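PDB 1PM4: YPM from Yersinia pseudotuberculosis, which acts as a superantigenic mitogen, a bacterial toxin that probably over-stimulates T cells by linking antigen-presenting molecules to T-cell receptors. Local coordinates for residues Thr8-Ile13 and Thr95-Leu100; Lys16-Ile21 and Ile85-Asn90; Thr48-Arg53 and Trp60-Arg65; Gly32-Val37 and Asp101-Asp106. One frame throughout, in Å; residues are numbered along the deposited sequence.

How the interactions relate
The four contacts sample both sheets of a jelly roll. Interactions 1 and 4 share strand 96-103 in one sheet, and interactions 2 and 3 lie next to each other in the other, joined by backbone hydrogen bonds between 85-90 and 48-53. The inward faces meet in a common core: Ile13 and Tyr98 of interaction 1 touch Ile88 of interaction 2, and Trp86 packs on Ala36 and Ala102 of interaction 4. Outward chemistry differs. Interaction 1 carries threonines and a water bridge, interaction 2 lysines and the disulfide cysteine, interaction 3 a Glu-Arg salt bridge beside a second subunit, and interaction 4 Tyr35 and Asp101 joined through water. Between the strands of interaction 4, a threonine hydroxyl accepts a backbone N-H.

Interaction 1. Residues Thr8-Ile13 and Thr95-Leu100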
loop_
_atom_site.group_PDB
_atom_site.type_symbol
_atom_site.label_atom_id
_atom_site.label_comp_id
_atom_site.label_asym_id
_atom_site.label_seq_id
_atom_site.Cartn_x
_atom_site.Cartn_y
_atom_site.Cartn_z
ATOM N N THR A 8 14.375 -7.191 19.015
ATOM C CA THR A 8 13.075 -7.104 19.683
ATOM C C THR A 8 13.055 -5.946 20.649
ATOM O O THR A 8 13.894 -5.864 21.553
ATOM C CB THR A 8 12.767 -8.418 20.458
ATOM O OG1 THR A 8 12.686 -9.517 19.525
ATOM C CG2 THR A 8 11.400 -8.321 21.178
ATOM N N TYR A 9 12.127 -5.020 20.433
ATOM C CA TYR A 9 11.856 -3.919 21.329
ATOM C C TYR A 9 10.740 -4.332 22.253
ATOM O O TYR A 9 9.701 -4.819 21.774
ATOM C CB TYR A 9 11.424 -2.698 20.545
ATOM C CG TYR A 9 12.515 -2.162 19.589
ATOM C CD1 TYR A 9 13.408 -1.210 20.001
ATOM C CD2 TYR A 9 12.619 -2.640 18.311
ATOM C CE1 TYR A 9 14.369 -0.757 19.139
ATOM C CE2 TYR A 9 13.558 -2.205 17.428
ATOM C CZ TYR A 9 14.467 -1.278 17.859
ATOM O OH TYR A 9 15.467 -0.783 17.028
ATOM N N THR A 10 10.919 -4.078 23.542
ATOM C CA THR A 10 9.898 -4.455 24.511
ATOM C C THR A 10 9.542 -3.211 25.309
ATOM O O THR A 10 10.401 -2.308 25.555
ATOM C CB THR A 10 10.414 -5.654 25.377
ATOM O OG1 THR A 10 10.624 -6.859 24.571
ATOM C CG2 THR A 10 9.393 -6.079 26.402
ATOM N N GLY A 11 8.290 -3.091 25.712
ATOM C CA GLY A 11 7.882 -2.009 26.571
ATOM C C GLY A 11 6.449 -2.175 27.022
ATOM O O GLY A 11 5.884 -3.277 26.970
ATOM N N THR A 12 5.890 -1.064 27.494
ATOM C CA THR A 12 4.521 -1.007 27.928
ATOM C C THR A 12 3.887 0.199 27.281
ATOM O O THR A 12 4.550 1.242 27.191
ATOM C CB THR A 12 4.510 -0.800 29.465
ATOM O OG1 THR A 12 5.179 -1.922 30.111
ATOM C CG2 THR A 12 3.123 -0.815 29.988
ATOM N N ILE A 13 2.676 0.028 26.737
ATOM C CA ILE A 13 2.028 1.153 26.037
ATOM C C ILE A 13 0.738 1.439 26.730
ATOM O O ILE A 13 -0.132 0.567 26.940
ATOM C CB ILE A 13 1.853 0.852 24.534
ATOM C CG1 ILE A 13 1.313 2.088 23.824
ATOM C CG2 ILE A 13 1.054 -0.455 24.287
ATOM C CD1 ILE A 13 1.325 1.965 22.326
ATOM N N THR A 95 -3.770 -0.540 29.425
ATOM C CA THR A 95 -2.330 -0.434 29.377
ATOM C C THR A 95 -1.772 -1.822 29.254
ATOM O O THR A 95 -2.212 -2.736 29.990
ATOM C CB THR A 95 -1.818 0.236 30.656
ATOM O OG1 THR A 95 -2.267 1.616 30.633
ATOM C CG2 THR A 95 -0.302 0.247 30.668
ATOM N N SER A 96 -0.919 -1.995 28.259
ATOM C CA SER A 96 -0.479 -3.308 27.814
ATOM C C SER A 96 1.019 -3.420 27.560
ATOM O O SER A 96 1.631 -2.482 27.076
ATOM C CB SER A 96 -1.159 -3.642 26.490
ATOM O OG SER A 96 -2.583 -3.533 26.542
ATOM N N ASN A 97 1.587 -4.605 27.817
ATOM C CA ASN A 97 2.924 -4.920 27.305
ATOM C C ASN A 97 2.900 -4.854 25.783
ATOM O O ASN A 97 1.875 -5.165 25.150
ATOM C CB ASN A 97 3.278 -6.368 27.715
ATOM C CG ASN A 97 4.399 -6.983 26.881
ATOM O OD1 ASN A 97 4.179 -7.661 25.825
ATOM N ND2 ASN A 97 5.663 -6.749 27.358
ATOM N N TYR A 98 4.021 -4.483 25.189
ATOM C CA TYR A 98 4.248 -4.805 23.773
ATOM C C TYR A 98 5.642 -5.372 23.543
ATOM O O TYR A 98 6.561 -5.162 24.353
ATOM C CB TYR A 98 4.034 -3.567 22.894
ATOM C CG TYR A 98 5.162 -2.531 22.999
ATOM C CD1 TYR A 98 6.262 -2.563 22.178
ATOM C CD2 TYR A 98 5.055 -1.459 23.889
ATOM C CE1 TYR A 98 7.284 -1.676 22.334
ATOM C CE2 TYR A 98 6.023 -0.512 23.980
ATOM C CZ TYR A 98 7.154 -0.600 23.164
ATOM O OH TYR A 98 8.196 0.347 23.287
ATOM N N SER A 99 5.792 -6.094 22.460
ATOM C CA SER A 99 7.093 -6.434 21.929
ATOM C C SER A 99 7.013 -6.308 20.419
ATOM O O SER A 99 6.037 -6.717 19.786
ATOM C CB SER A 99 7.606 -7.825 22.394
ATOM O OG SER A 99 6.825 -8.905 21.895
ATOM N N LEU A 100 8.024 -5.702 19.826
ATOM C CA LEU A 100 8.065 -5.526 18.371
ATOM C C LEU A 100 9.361 -6.231 17.908
ATOM O O LEU A 100 10.449 -5.785 18.256
ATOM C CB LEU A 100 8.167 -4.055 18.062
ATOM C CG LEU A 100 8.141 -3.758 16.568
ATOM C CD1 LEU A 100 6.809 -4.047 15.948
ATOM C CD2 LEU A 100 8.582 -2.340 16.242
HETATM O O HOH W 1 10.803 -0.517 23.296
HETATM O O HOH W 2 5.672 -5.016 29.830
#
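The Tyr98 ring lies flat over the backbone of Gly11, whose CA sits 3.9 Å from the ring centroid and 27° off its normal, a CH-pi contact. With CG wedged between the backbone N and the carbonyl carbon (chi1 73°), the ring folds across to the facing strand, and Gly11 N comes over its centre. This cross-strand pairing is the aromatic rescue of glycine known from antiparallel sheets. The ring also meets Ile13 at about a right angle, CB to Tyr98 CD2 4.0 Å, and its hydroxyl reaches Thr10 O through a bridging water. Six backbone hydrogen bonds join the strands, from Tyr9 paired with Leu100 to Ile13 paired with Ser96. In the jelly roll these are the edge strand 6-13 and its neighbour 96-103, with Tyr9, Ile13, Tyr98 and Leu100 facing the opposite sheet, where they touch Ile21, Val19 and Ile88. On the other face, Thr12 CG2 packs against Thr95 CG2 at 3.6 Å. A second water takes a hydrogen bond from Asn97 ND2 at 3.0 Å and also bonds Thr12 OG1, while Asn97 OD1 accepts the N-H of Thr41.

Interaction 2. Residues Lys16-Ile21 and Ile85-Asn90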
loop_
_atom_site.group_PDB
_atom_site.type_symbol
_atom_site.label_atom_id
_atom_site.label_comp_id
_atom_site.label_asym_id
_atom_site.label_seq_id
_atom_site.Cartn_x
_atom_site.Cartn_y
_atom_site.Cartn_z
ATOM N N LYS A 16 -4.744 3.832 24.770
ATOM C CA LYS A 16 -4.859 4.757 23.651
ATOM C C LYS A 16 -3.536 5.397 23.231
ATOM O O LYS A 16 -3.564 6.189 22.272
ATOM C CB LYS A 16 -5.929 5.831 23.964
ATOM C CG LYS A 16 -7.278 5.318 24.379
ATOM C CD LYS A 16 -7.867 4.413 23.262
ATOM C CE LYS A 16 -9.306 4.036 23.470
ATOM N NZ LYS A 16 -9.761 2.976 22.620
ATOM N N GLY A 17 -2.410 4.954 23.792
ATOM C CA GLY A 17 -1.141 5.579 23.485
ATOM C C GLY A 17 -0.604 5.182 22.106
ATOM O O GLY A 17 -1.085 4.201 21.456
ATOM N N GLU A 18 0.391 5.929 21.649
ATOM C CA GLU A 18 1.091 5.592 20.428
ATOM C C GLU A 18 2.576 5.671 20.717
ATOM O O GLU A 18 3.006 6.620 21.418
ATOM C CB GLU A 18 0.695 6.449 19.247
ATOM C CG GLU A 18 0.730 7.933 19.452
ATOM C CD GLU A 18 0.376 8.741 18.210
ATOM O OE1 GLU A 18 -0.653 8.375 17.613
ATOM O OE2 GLU A 18 1.016 9.789 17.898
ATOM N N VAL A 19 3.346 4.729 20.210
ATOM C CA VAL A 19 4.787 4.697 20.405
ATOM C C VAL A 19 5.407 4.482 19.039
ATOM O O VAL A 19 4.947 3.601 18.296
ATOM C CB VAL A 19 5.174 3.531 21.349
ATOM C CG1 VAL A 19 6.681 3.331 21.324
ATOM C CG2 VAL A 19 4.729 3.802 22.803
ATOM N N CYS A 20 6.407 5.316 18.669
ATOM C CA CYS A 20 7.072 5.189 17.396
ATOM C C CYS A 20 8.542 4.817 17.574
ATOM O O CYS A 20 9.239 5.392 18.453
ATOM C CB CYS A 20 6.961 6.486 16.587
ATOM S SG CYS A 20 5.371 6.732 15.823
ATOM N N ILE A 21 8.979 3.875 16.753
ATOM C CA ILE A 21 10.316 3.319 16.804
ATOM C C ILE A 21 10.930 3.531 15.423
ATOM O O ILE A 21 10.361 3.157 14.394
ATOM C CB ILE A 21 10.285 1.825 17.242
ATOM C CG1 ILE A 21 9.728 1.741 18.667
ATOM C CG2 ILE A 21 11.715 1.193 17.157
ATOM C CD1 ILE A 21 9.611 0.382 19.189
ATOM N N ILE A 85 9.742 4.376 10.108
ATOM C CA ILE A 85 9.159 4.313 11.450
ATOM C C ILE A 85 8.093 3.255 11.536
ATOM O O ILE A 85 7.190 3.112 10.659
ATOM C CB ILE A 85 8.573 5.657 11.815
ATOM C CG1 ILE A 85 9.702 6.619 12.114
ATOM C CG2 ILE A 85 7.587 5.601 13.070
ATOM C CD1 ILE A 85 9.146 8.022 12.193
ATOM N N TRP A 86 8.190 2.484 12.604
ATOM C CA TRP A 86 7.145 1.611 13.055
ATOM C C TRP A 86 6.297 2.369 14.099
ATOM O O TRP A 86 6.808 2.732 15.144
ATOM C CB TRP A 86 7.761 0.404 13.755
ATOM C CG TRP A 86 8.720 -0.334 12.881
ATOM C CD1 TRP A 86 10.060 -0.461 13.128
ATOM C CD2 TRP A 86 8.429 -1.183 11.757
ATOM N NE1 TRP A 86 10.642 -1.195 12.135
ATOM C CE2 TRP A 86 9.694 -1.695 11.296
ATOM C CE3 TRP A 86 7.301 -1.490 11.033
ATOM C CZ2 TRP A 86 9.815 -2.490 10.211
ATOM C CZ3 TRP A 86 7.437 -2.294 9.878
ATOM C CH2 TRP A 86 8.699 -2.812 9.503
ATOM N N LYS A 87 5.037 2.626 13.785
ATOM C CA LYS A 87 4.139 3.220 14.749
ATOM C C LYS A 87 3.207 2.169 15.341
ATOM O O LYS A 87 2.520 1.469 14.600
ATOM C CB LYS A 87 3.297 4.282 14.049
ATOM C CG LYS A 87 2.266 4.909 14.888
ATOM C CD LYS A 87 1.669 6.179 14.248
ATOM C CE LYS A 87 0.676 6.787 15.112
ATOM N NZ LYS A 87 -0.151 7.934 14.450
ATOM N N ILE A 88 3.222 2.070 16.638
ATOM C CA ILE A 88 2.405 1.161 17.427
ATOM C C ILE A 88 1.301 1.996 18.029
ATOM O O ILE A 88 1.569 2.910 18.843
ATOM C CB ILE A 88 3.217 0.498 18.598
ATOM C CG1 ILE A 88 4.403 -0.317 18.010
ATOM C CG2 ILE A 88 2.344 -0.419 19.406
ATOM C CD1 ILE A 88 5.516 -0.646 19.003
ATOM N N LYS A 89 0.064 1.638 17.702
ATOM C CA LYS A 89 -1.089 2.289 18.251
ATOM C C LYS A 89 -1.818 1.309 19.164
ATOM O O LYS A 89 -2.157 0.224 18.722
ATOM C CB LYS A 89 -2.020 2.823 17.173
ATOM C CG LYS A 89 -3.320 3.476 17.721
ATOM C CD LYS A 89 -3.192 4.627 18.795
ATOM C CE LYS A 89 -4.536 5.148 19.345
ATOM N NZ LYS A 89 -4.587 6.577 19.964
ATOM N N ASN A 90 -2.044 1.709 20.420
ATOM C CA ASN A 90 -2.884 0.928 21.307
ATOM C C ASN A 90 -4.344 1.314 21.131
ATOM O O ASN A 90 -4.727 2.447 21.436
ATOM C CB ASN A 90 -2.413 1.074 22.748
ATOM C CG ASN A 90 -3.165 0.161 23.670
ATOM O OD1 ASN A 90 -3.979 -0.655 23.199
ATOM N ND2 ASN A 90 -2.906 0.254 24.952
#
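Lys89 starts with CG anti to its backbone N and then bends at chi2 (54°), which turns its chain toward Lys16 and Gly17 until NZ reaches Lys16 O at 2.6 Å. Lys87 starts in the same way but stays extended to its end, so its ammonium stands far out from the sheet. The two strands are neighbours in one sheet of the jelly roll, strand 18-23 outermost in the sheet within this chain and 84-90 inside it, and run antiparallel at 163°. Paired N-H and C=O groups bind Val19 to Ile88 and Ile21 to Trp86, and beyond the regular pairing Asn90 N adds a nearly straight bond to Gly17 O of 2.9 Å.

Lys87 and Lys89 share the outward face with Glu18 and Cys20. Lys87 NZ makes a weak salt bridge to Glu18 OE1, 3.2 Å away; since Glu18 was modelled in two conformers this link is doubtful, and the stronger partner of the ammonium is Glu75 of the second subunit. Nearer the backbone, the methylenes of Lys87 run past the sulfur of Cys20, with CB 3.7 Å from SG. That sulfur is tied to Cys117 by a disulfide, which fastens the C-terminal tail to this face.

On the inward face, Ile21 and Ile88 meet by their ends, CD1 to CD1 4.2 Å, and Val19 and Ile88 both press on Tyr98 of the opposing sheet. Asn90, at the end of its strand, has its amide held by Ser92, Glu94 and Gln14. On the outward face, at the other end of the contact, Ile85 CG2 rests against Cys20 CB at 3.7 Å.

Interaction 3. Residues Thr48-Arg53 and Trp60-Arg65; sequences TLILLR and WGEIKR
Apolar contact comes first: the Ile63 side chain lies alongside both Leu51 and Arg53, and its CD1 methyl touches Leu51 CD2 and Arg53 CB, each at 3.7 Å. On the face shared with Ile50, Leu52 CB meets the six-membered part of the Trp60 indole, 4.0 Å from CE3, while Leu52 O lies at the edge of the ring, in its plane.

Charged contacts occupy both faces. Within 60-65, on the Ile50 side, Arg65 grips Glu62 side-on, NE to OE2 and NH2 to OE1, each 2.9 Å, and both oxygens lie almost in the guanidinium plane. A bend at chi3 (59°) turns the guanidinium back to its partner. Ile50 braces the pair: its CG2 packs on Glu62 CD at 3.7 Å, and its CD1 lies over the rim of one guanidinium face, nearest NH2. Glu62 OE1 also accepts the N-H of Glu75 of the second subunit. On the other face, with Leu51, Arg53 NE forms a salt bridge to Asp76 of its own chain.

Backbone bonds tie Arg53 to Gly61 in both directions, but Leu51 is faced by two residues: its O accepts from Ile63 N, and its N donates to Lys64 O. With Ile63 at phi -88° and psi -54°, this is consistent with a classic beta bulge. This probable bulge lies in a beta hairpin, strands 47-54 and 59-67, at the border of one jelly-roll sheet, which continues past Trp60 and Gly61 into a strand of the second subunit.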
loop_
_atom_site.group_PDB
_atom_site.type_symbol
_atom_site.label_atom_id
_atom_site.label_comp_id
_atom_site.label_asym_id
_atom_site.label_seq_id
_atom_site.Cartn_x
_atom_site.Cartn_y
_atom_site.Cartn_z
ATOM N N THR A 48 -2.431 -1.751 16.539
ATOM C CA THR A 48 -2.116 -1.647 15.144
ATOM C C THR A 48 -0.704 -1.239 14.943
ATOM O O THR A 48 -0.205 -0.400 15.656
ATOM C CB THR A 48 -3.130 -0.624 14.485
ATOM O OG1 THR A 48 -4.478 -1.118 14.633
ATOM C CG2 THR A 48 -2.889 -0.489 12.977
ATOM N N LEU A 49 -0.065 -1.875 13.980
ATOM C CA LEU A 49 1.288 -1.525 13.572
ATOM C C LEU A 49 1.252 -0.877 12.186
ATOM O O LEU A 49 0.739 -1.471 11.222
ATOM C CB LEU A 49 2.095 -2.797 13.468
ATOM C CG LEU A 49 3.540 -2.631 13.033
ATOM C CD1 LEU A 49 4.396 -1.834 14.022
ATOM C CD2 LEU A 49 4.248 -3.996 12.795
ATOM N N ILE A 50 1.848 0.292 12.097
ATOM C CA ILE A 50 1.874 1.044 10.855
ATOM C C ILE A 50 3.327 1.304 10.489
ATOM O O ILE A 50 4.115 1.746 11.316
ATOM C CB ILE A 50 1.140 2.369 11.001
ATOM C CG1 ILE A 50 -0.265 2.148 11.510
ATOM C CG2 ILE A 50 1.114 3.092 9.655
ATOM C CD1 ILE A 50 -0.933 3.454 11.993
ATOM N N LEU A 51 3.708 0.949 9.258
ATOM C CA LEU A 51 4.989 1.288 8.675
ATOM C C LEU A 51 4.905 2.611 7.942
ATOM O O LEU A 51 4.072 2.796 7.022
ATOM C CB LEU A 51 5.456 0.146 7.729
ATOM C CG LEU A 51 6.758 0.462 6.943
ATOM C CD1 LEU A 51 8.011 0.847 7.825
ATOM C CD2 LEU A 51 7.078 -0.651 6.023
ATOM N N LEU A 52 5.711 3.573 8.406
ATOM C CA LEU A 52 5.838 4.840 7.726
ATOM C C LEU A 52 7.210 4.973 7.077
ATOM O O LEU A 52 8.232 4.505 7.637
ATOM C CB LEU A 52 5.612 5.944 8.696
ATOM C CG LEU A 52 4.359 5.834 9.598
ATOM C CD1 LEU A 52 4.660 6.677 10.796
ATOM C CD2 LEU A 52 3.249 6.339 8.874
ATOM N N ARG A 53 7.236 5.646 5.935
ATOM C CA ARG A 53 8.487 5.998 5.262
ATOM C C ARG A 53 8.631 7.490 5.086
ATOM O O ARG A 53 7.647 8.178 4.877
ATOM C CB ARG A 53 8.633 5.265 3.915
ATOM C CG ARG A 53 10.031 4.584 3.862
ATOM C CD ARG A 53 10.427 3.772 2.594
ATOM N NE ARG A 53 11.541 2.803 2.766
ATOM C CZ ARG A 53 12.621 2.978 3.538
ATOM N NH1 ARG A 53 12.793 4.066 4.265
ATOM N NH2 ARG A 53 13.547 2.034 3.599
ATOM N N TRP A 60 6.434 12.257 6.183
ATOM C CA TRP A 60 6.284 10.841 6.448
ATOM C C TRP A 60 4.949 10.371 5.906
ATOM O O TRP A 60 3.943 11.092 6.033
ATOM C CB TRP A 60 6.323 10.665 7.958
ATOM C CG TRP A 60 7.637 10.869 8.523
ATOM C CD1 TRP A 60 8.143 12.005 9.058
ATOM C CD2 TRP A 60 8.642 9.867 8.666
ATOM N NE1 TRP A 60 9.414 11.778 9.514
ATOM C CE2 TRP A 60 9.742 10.464 9.278
ATOM C CE3 TRP A 60 8.704 8.516 8.345
ATOM C CZ2 TRP A 60 10.931 9.771 9.541
ATOM C CZ3 TRP A 60 9.890 7.826 8.599
ATOM C CH2 TRP A 60 10.976 8.462 9.217
ATOM N N GLY A 61 4.929 9.179 5.335
ATOM C CA GLY A 61 3.744 8.578 4.767
ATOM C C GLY A 61 3.612 7.096 5.057
ATOM O O GLY A 61 4.573 6.299 4.887
ATOM N N GLU A 62 2.402 6.665 5.364
ATOM C CA GLU A 62 2.169 5.237 5.581
ATOM C C GLU A 62 2.443 4.398 4.316
ATOM O O GLU A 62 2.050 4.754 3.238
ATOM C CB GLU A 62 0.747 5.048 6.066
ATOM C CG GLU A 62 0.273 3.617 6.048
ATOM C CD GLU A 62 -1.069 3.478 6.749
ATOM O OE1 GLU A 62 -1.562 4.454 7.358
ATOM O OE2 GLU A 62 -1.603 2.367 6.713
ATOM N N ILE A 63 3.160 3.310 4.457
ATOM C CA ILE A 63 3.255 2.268 3.444
ATOM C C ILE A 63 2.184 1.245 3.581
ATOM O O ILE A 63 1.490 0.914 2.601
ATOM C CB ILE A 63 4.646 1.510 3.556
ATOM C CG1 ILE A 63 5.770 2.499 3.368
ATOM C CG2 ILE A 63 4.684 0.346 2.544
ATOM C CD1 ILE A 63 7.149 1.919 3.373
ATOM N N LYS A 64 2.048 0.660 4.774
ATOM C CA LYS A 64 1.034 -0.332 5.027
ATOM C C LYS A 64 0.909 -0.501 6.530
ATOM O O LYS A 64 1.704 0.040 7.245
ATOM C CB LYS A 64 1.379 -1.715 4.456
ATOM C CG LYS A 64 2.686 -2.236 4.903
ATOM C CD LYS A 64 2.894 -3.699 4.340
ATOM C CE LYS A 64 3.600 -3.831 3.034
ATOM N NZ LYS A 64 3.273 -5.331 2.564
ATOM N N ARG A 65 -0.081 -1.274 6.925
ATOM C CA ARG A 65 -0.387 -1.553 8.320
ATOM C C ARG A 65 -0.917 -2.939 8.563
ATOM O O ARG A 65 -1.449 -3.608 7.677
ATOM C CB ARG A 65 -1.397 -0.542 8.906
ATOM C CG ARG A 65 -2.801 -0.684 8.351
ATOM C CD ARG A 65 -3.835 0.227 8.961
ATOM N NE ARG A 65 -3.477 1.629 8.797
ATOM C CZ ARG A 65 -3.975 2.605 9.527
ATOM N NH1 ARG A 65 -4.906 2.343 10.431
ATOM N NH2 ARG A 65 -3.626 3.887 9.300
#

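Interaction 4. Residues Gly32-Val37 and Asp101-Asp106; sequences GELYAV and DATVHD
Thr103 points its side chain at the facing strand, and its hydroxyl lies at the backbone of Tyr35, where OG1 accepts the Tyr35 N-H at 2.9 Å. The bond is bent, 142° at the hydrogen. Thr103 can make it because chi1 of -60° places OG1 beside its own backbone N, and that N in turn donates to Tyr35 O at 2.9 Å. Thr103 O, the acceptor that a regular pair would offer, has meanwhile turned 6.0 Å away from Tyr35 N, so the hydroxyl stands in for a carbonyl as the strand peels off.

Val37 and Asp101 lie side by side and point the same way, with the CG1 methyl of Val37 3.8 Å from Asp101 OD2. Between their backbones run two hydrogen bonds, N-H to O in each direction. The Tyr35 side chain rises on the same face, and its OH is linked to Asp101 OD2 by a water that donates to the carboxylate at 2.9 Å. The other oxygen, OD1, is bonded to Thr8 OG1, so both carboxylate oxygens have partners.

Ala36 and Ala102 are set against each other on the opposite face, CB to CB 3.9 Å. They form a non-hydrogen-bonded pair, CA to CA 4.1 Å, and the indole of Trp86 packs on both methyls from the opposing sheet.

This pair forms the middle of a four-stranded jelly-roll sheet: strand 96-103 is flanked on its other side by 6-13, and strand 32-39 by 72-78, to which Leu34 and Ala36 are bonded through Tyr74 and Leu72.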
loop_
_atom_site.group_PDB
_atom_site.type_symbol
_atom_site.label_atom_id
_atom_site.label_comp_id
_atom_site.label_asym_id
_atom_site.label_seq_id
_atom_site.Cartn_x
_atom_site.Cartn_y
_atom_site.Cartn_z
ATOM N N GLY A 32 16.393 -4.548 0.427
ATOM C CA GLY A 32 15.873 -5.857 0.778
ATOM C C GLY A 32 14.583 -5.728 1.550
ATOM O O GLY A 32 13.865 -4.744 1.372
ATOM N N GLU A 33 14.271 -6.709 2.379
ATOM C CA GLU A 33 12.985 -6.743 3.015
ATOM C C GLU A 33 13.080 -6.100 4.423
ATOM O O GLU A 33 14.006 -6.324 5.200
ATOM C CB GLU A 33 12.441 -8.186 3.107
ATOM C CG GLU A 33 11.189 -8.430 3.989
ATOM C CD GLU A 33 10.919 -9.926 4.267
ATOM O OE1 GLU A 33 10.568 -10.641 3.306
ATOM O OE2 GLU A 33 11.060 -10.407 5.430
ATOM N N LEU A 34 12.092 -5.315 4.726
ATOM C CA LEU A 34 11.858 -4.838 6.056
ATOM C C LEU A 34 10.794 -5.781 6.577
ATOM O O LEU A 34 9.855 -6.100 5.852
ATOM C CB LEU A 34 11.325 -3.432 5.990
ATOM C CG LEU A 34 12.286 -2.304 5.738
ATOM C CD1 LEU A 34 11.512 -0.987 5.713
ATOM C CD2 LEU A 34 13.362 -2.272 6.833
ATOM N N TYR A 35 10.933 -6.229 7.813
ATOM C CA TYR A 35 9.979 -7.149 8.453
ATOM C C TYR A 35 9.746 -6.629 9.843
ATOM O O TYR A 35 10.669 -6.151 10.502
ATOM C CB TYR A 35 10.562 -8.549 8.482
ATOM C CG TYR A 35 9.918 -9.480 9.443
ATOM C CD1 TYR A 35 8.951 -10.330 9.022
ATOM C CD2 TYR A 35 10.274 -9.502 10.788
ATOM C CE1 TYR A 35 8.337 -11.198 9.900
ATOM C CE2 TYR A 35 9.654 -10.342 11.670
ATOM C CZ TYR A 35 8.691 -11.183 11.227
ATOM O OH TYR A 35 8.031 -12.084 12.043
ATOM N N ALA A 36 8.507 -6.703 10.304
ATOM C CA ALA A 36 8.235 -6.476 11.712
ATOM C C ALA A 36 6.965 -7.190 12.070
ATOM O O ALA A 36 6.140 -7.454 11.233
ATOM C CB ALA A 36 8.121 -4.985 12.069
ATOM N N VAL A 37 6.868 -7.567 13.328
ATOM C CA VAL A 37 5.587 -8.136 13.880
ATOM C C VAL A 37 5.467 -7.638 15.291
ATOM O O VAL A 37 6.451 -7.614 16.039
ATOM C CB VAL A 37 5.505 -9.670 13.818
ATOM C CG1 VAL A 37 6.627 -10.308 14.611
ATOM C CG2 VAL A 37 4.119 -10.134 14.182
ATOM N N ASP A 101 9.219 -7.259 17.118
ATOM C CA ASP A 101 10.331 -7.842 16.414
ATOM C C ASP A 101 10.461 -7.107 15.102
ATOM O O ASP A 101 9.473 -6.978 14.362
ATOM C CB ASP A 101 10.081 -9.280 16.112
ATOM C CG ASP A 101 9.874 -10.133 17.307
ATOM O OD1 ASP A 101 10.223 -9.795 18.455
ATOM O OD2 ASP A 101 9.252 -11.209 17.152
ATOM N N ALA A 102 11.620 -6.539 14.832
ATOM C CA ALA A 102 11.835 -5.777 13.557
ATOM C C ALA A 102 13.230 -5.856 12.997
ATOM O O ALA A 102 14.208 -5.871 13.736
ATOM C CB ALA A 102 11.560 -4.329 13.824
ATOM N N THR A 103 13.307 -5.828 11.688
ATOM C CA THR A 103 14.566 -5.664 10.983
ATOM C C THR A 103 15.283 -4.439 11.487
ATOM O O THR A 103 14.681 -3.412 11.600
ATOM C CB THR A 103 14.297 -5.435 9.493
ATOM O OG1 THR A 103 13.615 -6.539 8.970
ATOM C CG2 THR A 103 15.643 -5.441 8.737
ATOM N N VAL A 104 16.535 -4.586 11.884
ATOM C CA VAL A 104 17.344 -3.423 12.172
ATOM C C VAL A 104 18.594 -3.428 11.323
ATOM O O VAL A 104 19.067 -4.458 10.878
ATOM C CB VAL A 104 17.728 -3.296 13.634
ATOM C CG1 VAL A 104 16.479 -3.128 14.480
ATOM C CG2 VAL A 104 18.492 -4.484 14.115
ATOM N N HIS A 105 19.146 -2.245 11.134
ATOM C CA HIS A 105 20.362 -2.189 10.357
ATOM C C HIS A 105 21.584 -2.136 11.226
ATOM O O HIS A 105 22.599 -2.727 10.891
ATOM C CB HIS A 105 20.313 -1.078 9.325
ATOM C CG HIS A 105 20.052 -1.605 7.956
ATOM N ND1 HIS A 105 18.774 -1.779 7.478
ATOM C CD2 HIS A 105 20.881 -2.093 7.004
ATOM C CE1 HIS A 105 18.820 -2.309 6.275
ATOM N NE2 HIS A 105 20.090 -2.514 5.962
ATOM N N ASP A 106 21.513 -1.456 12.360
ATOM C CA ASP A 106 22.671 -1.504 13.253
ATOM C C ASP A 106 22.445 -2.629 14.273
ATOM O O ASP A 106 22.242 -3.804 13.889
ATOM C CB ASP A 106 22.976 -0.109 13.865
ATOM C CG ASP A 106 24.168 0.612 13.173
ATOM O OD1 ASP A 106 25.043 -0.052 12.568
ATOM O OD2 ASP A 106 24.292 1.859 13.194
HETATM O O HOH W 3 14.772 -8.026 7.451
HETATM O O HOH W 4 9.416 -12.506 14.552
#